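Local coordinates for protein NF-kappa-B inhibitor beta (Mus musculus, PDB 1OY3) that inhibits the transcription factor NF-kappa-B by binding it and holding it in the cytoplasm, at residues C[172-177]-C[208-213]. Residues are numbered along the deposited sequence; the frame is centred on the assembly and turned at random.
Sequences EMVRLL and LELLLK
L210 points at helix 171-180 and lays its two methyls against the arm of R175. The side chains cross at about a right angle. L210 CD1 touches R175 CG at 3.7 Å, in the aliphatic part of the arm. R175 NH1 meets the same leucine from the other end, 3.7 Å from L210 CD2. The R175 chain bends at chi3 (-80°), and the turn beyond NE leaves NH1 beside the leucine methyls. Within helix 171-180, R175 NE donates to E172 OE2 at 3.2 Å, a nearly straight hydrogen bond (164°) that is part of a salt bridge. The carboxylate oxygen lies in the guanidinium plane, but the N-H reaches it from above the carboxylate plane. This bond probably limits the arginine's swing. Deeper in, the contact is purely apolar and looser. V174 CB is 4.3 Å from L210 CD1, and V174 CG1 is equally far from L211 CD2. The segment axes run nearly parallel (18°), 10.1 Å apart, as equivalent helices of successive ankyrin repeats, ANK 4 and ANK 5, stack. V174 also touches A165 of helix 161-167, and L211 touches P195 and L196 of helix 195-201; L208 and L212 pack on helix 238-246, in ANK 6.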
loop_
_atom_site.group_PDB
_atom_site.type_symbol
_atom_site.label_atom_id
_atom_site.label_comp_id
_atom_site.label_asym_id
_atom_site.label_seq_id
_atom_site.Cartn_x
_atom_site.Cartn_y
_atom_site.Cartn_z
ATOM N N GLU C 172 -10.009 -6.677 15.536
ATOM C CA GLU C 172 -10.023 -8.124 15.542
ATOM C C GLU C 172 -8.787 -8.673 14.815
ATOM O O GLU C 172 -8.130 -9.608 15.297
ATOM C CB GLU C 172 -11.293 -8.638 14.873
ATOM C CG GLU C 172 -12.024 -9.672 15.700
ATOM C CD GLU C 172 -11.071 -10.618 16.407
ATOM O OE1 GLU C 172 -10.299 -11.320 15.720
ATOM O OE2 GLU C 172 -11.091 -10.652 17.655
ATOM N N MET C 173 -8.457 -8.093 13.666
ATOM C CA MET C 173 -7.294 -8.567 12.914
ATOM C C MET C 173 -5.998 -8.246 13.655
ATOM O O MET C 173 -5.049 -9.029 13.620
ATOM C CB MET C 173 -7.236 -7.955 11.509
ATOM C CG MET C 173 -6.158 -8.631 10.628
ATOM S SD MET C 173 -6.549 -10.381 10.240
ATOM C CE MET C 173 -7.649 -10.099 8.816
ATOM N N VAL C 174 -5.965 -7.098 14.325
ATOM C CA VAL C 174 -4.782 -6.707 15.084
ATOM C C VAL C 174 -4.552 -7.758 16.175
ATOM O O VAL C 174 -3.421 -8.176 16.422
ATOM C CB VAL C 174 -4.968 -5.311 15.739
ATOM C CG1 VAL C 174 -3.817 -5.010 16.707
ATOM C CG2 VAL C 174 -5.026 -4.249 14.668
ATOM N N ARG C 175 -5.634 -8.193 16.814
ATOM C CA ARG C 175 -5.533 -9.203 17.862
ATOM C C ARG C 175 -4.908 -10.506 17.354
ATOM O O ARG C 175 -4.000 -11.048 17.988
ATOM C CB ARG C 175 -6.915 -9.460 18.486
ATOM C CG ARG C 175 -7.282 -8.439 19.565
ATOM C CD ARG C 175 -8.553 -8.802 20.303
ATOM N NE ARG C 175 -9.746 -8.432 19.555
ATOM C CZ ARG C 175 -10.453 -7.328 19.776
ATOM N NH1 ARG C 175 -10.087 -6.487 20.740
ATOM N NH2 ARG C 175 -11.516 -7.058 19.026
ATOM N N LEU C 176 -5.387 -10.998 16.214
ATOM C CA LEU C 176 -4.854 -12.219 15.613
ATOM C C LEU C 176 -3.376 -12.060 15.270
ATOM O O LEU C 176 -2.565 -12.955 15.516
ATOM C CB LEU C 176 -5.631 -12.575 14.341
ATOM C CG LEU C 176 -6.890 -13.437 14.461
ATOM C CD1 LEU C 176 -7.592 -13.210 15.793
ATOM C CD2 LEU C 176 -7.803 -13.109 13.291
ATOM N N LEU C 177 -3.028 -10.919 14.685
ATOM C CA LEU C 177 -1.641 -10.660 14.339
ATOM C C LEU C 177 -0.769 -10.599 15.598
ATOM O O LEU C 177 0.311 -11.185 15.639
ATOM C CB LEU C 177 -1.532 -9.356 13.543
ATOM C CG LEU C 177 -2.149 -9.462 12.138
ATOM C CD1 LEU C 177 -1.938 -8.154 11.393
ATOM C CD2 LEU C 177 -1.516 -10.633 11.375
ATOM N N LEU C 208 -5.430 1.512 19.047
ATOM C CA LEU C 208 -4.303 2.165 19.709
ATOM C C LEU C 208 -4.077 1.492 21.060
ATOM O O LEU C 208 -2.936 1.202 21.450
ATOM C CB LEU C 208 -4.605 3.652 19.915
ATOM C CG LEU C 208 -3.587 4.483 20.697
ATOM C CD1 LEU C 208 -2.237 4.459 19.982
ATOM C CD2 LEU C 208 -4.102 5.915 20.833
ATOM N N GLU C 209 -5.172 1.225 21.762
ATOM C CA GLU C 209 -5.089 0.582 23.071
ATOM C C GLU C 209 -4.572 -0.842 22.978
ATOM O O GLU C 209 -3.701 -1.235 23.759
ATOM C CB GLU C 209 -6.446 0.585 23.771
ATOM C CG GLU C 209 -6.429 -0.160 25.102
ATOM C CD GLU C 209 -7.585 0.222 25.998
ATOM O OE1 GLU C 209 -8.751 0.036 25.587
ATOM O OE2 GLU C 209 -7.322 0.714 27.120
ATOM N N LEU C 210 -5.107 -1.620 22.037
ATOM C CA LEU C 210 -4.644 -3.000 21.869
ATOM C C LEU C 210 -3.132 -2.973 21.721
ATOM O O LEU C 210 -2.413 -3.684 22.424
ATOM C CB LEU C 210 -5.267 -3.650 20.626
ATOM C CG LEU C 210 -6.720 -4.123 20.739
ATOM C CD1 LEU C 210 -7.190 -4.701 19.399
ATOM C CD2 LEU C 210 -6.831 -5.171 21.849
ATOM N N LEU C 211 -2.652 -2.139 20.807
ATOM C CA LEU C 211 -1.219 -2.017 20.583
ATOM C C LEU C 211 -0.513 -1.650 21.885
ATOM O O LEU C 211 0.479 -2.281 22.269
ATOM C CB LEU C 211 -0.944 -0.942 19.524
ATOM C CG LEU C 211 -1.384 -1.320 18.107
ATOM C CD1 LEU C 211 -1.301 -0.121 17.182
ATOM C CD2 LEU C 211 -0.499 -2.459 17.616
ATOM N N LEU C 212 -1.030 -0.632 22.565
ATOM C CA LEU C 212 -0.417 -0.181 23.816
ATOM C C LEU C 212 -0.326 -1.273 24.880
ATOM O O LEU C 212 0.755 -1.545 25.407
ATOM C CB LEU C 212 -1.170 1.045 24.360
ATOM C CG LEU C 212 -0.826 2.331 23.594
ATOM C CD1 LEU C 212 -1.746 3.469 24.029
ATOM C CD2 LEU C 212 0.657 2.692 23.824
ATOM N N LYS C 213 -1.448 -1.915 25.186
ATOM C CA LYS C 213 -1.442 -2.968 26.190
ATOM C C LYS C 213 -0.457 -4.076 25.814
ATOM O O LYS C 213 0.155 -4.685 26.696
ATOM C CB LYS C 213 -2.853 -3.541 26.380
ATOM C CG LYS C 213 -3.922 -2.464 26.522
ATOM C CD LYS C 213 -4.908 -2.731 27.649
ATOM C CE LYS C 213 -5.783 -3.946 27.400
ATOM N NZ LYS C 213 -6.824 -4.057 28.466
#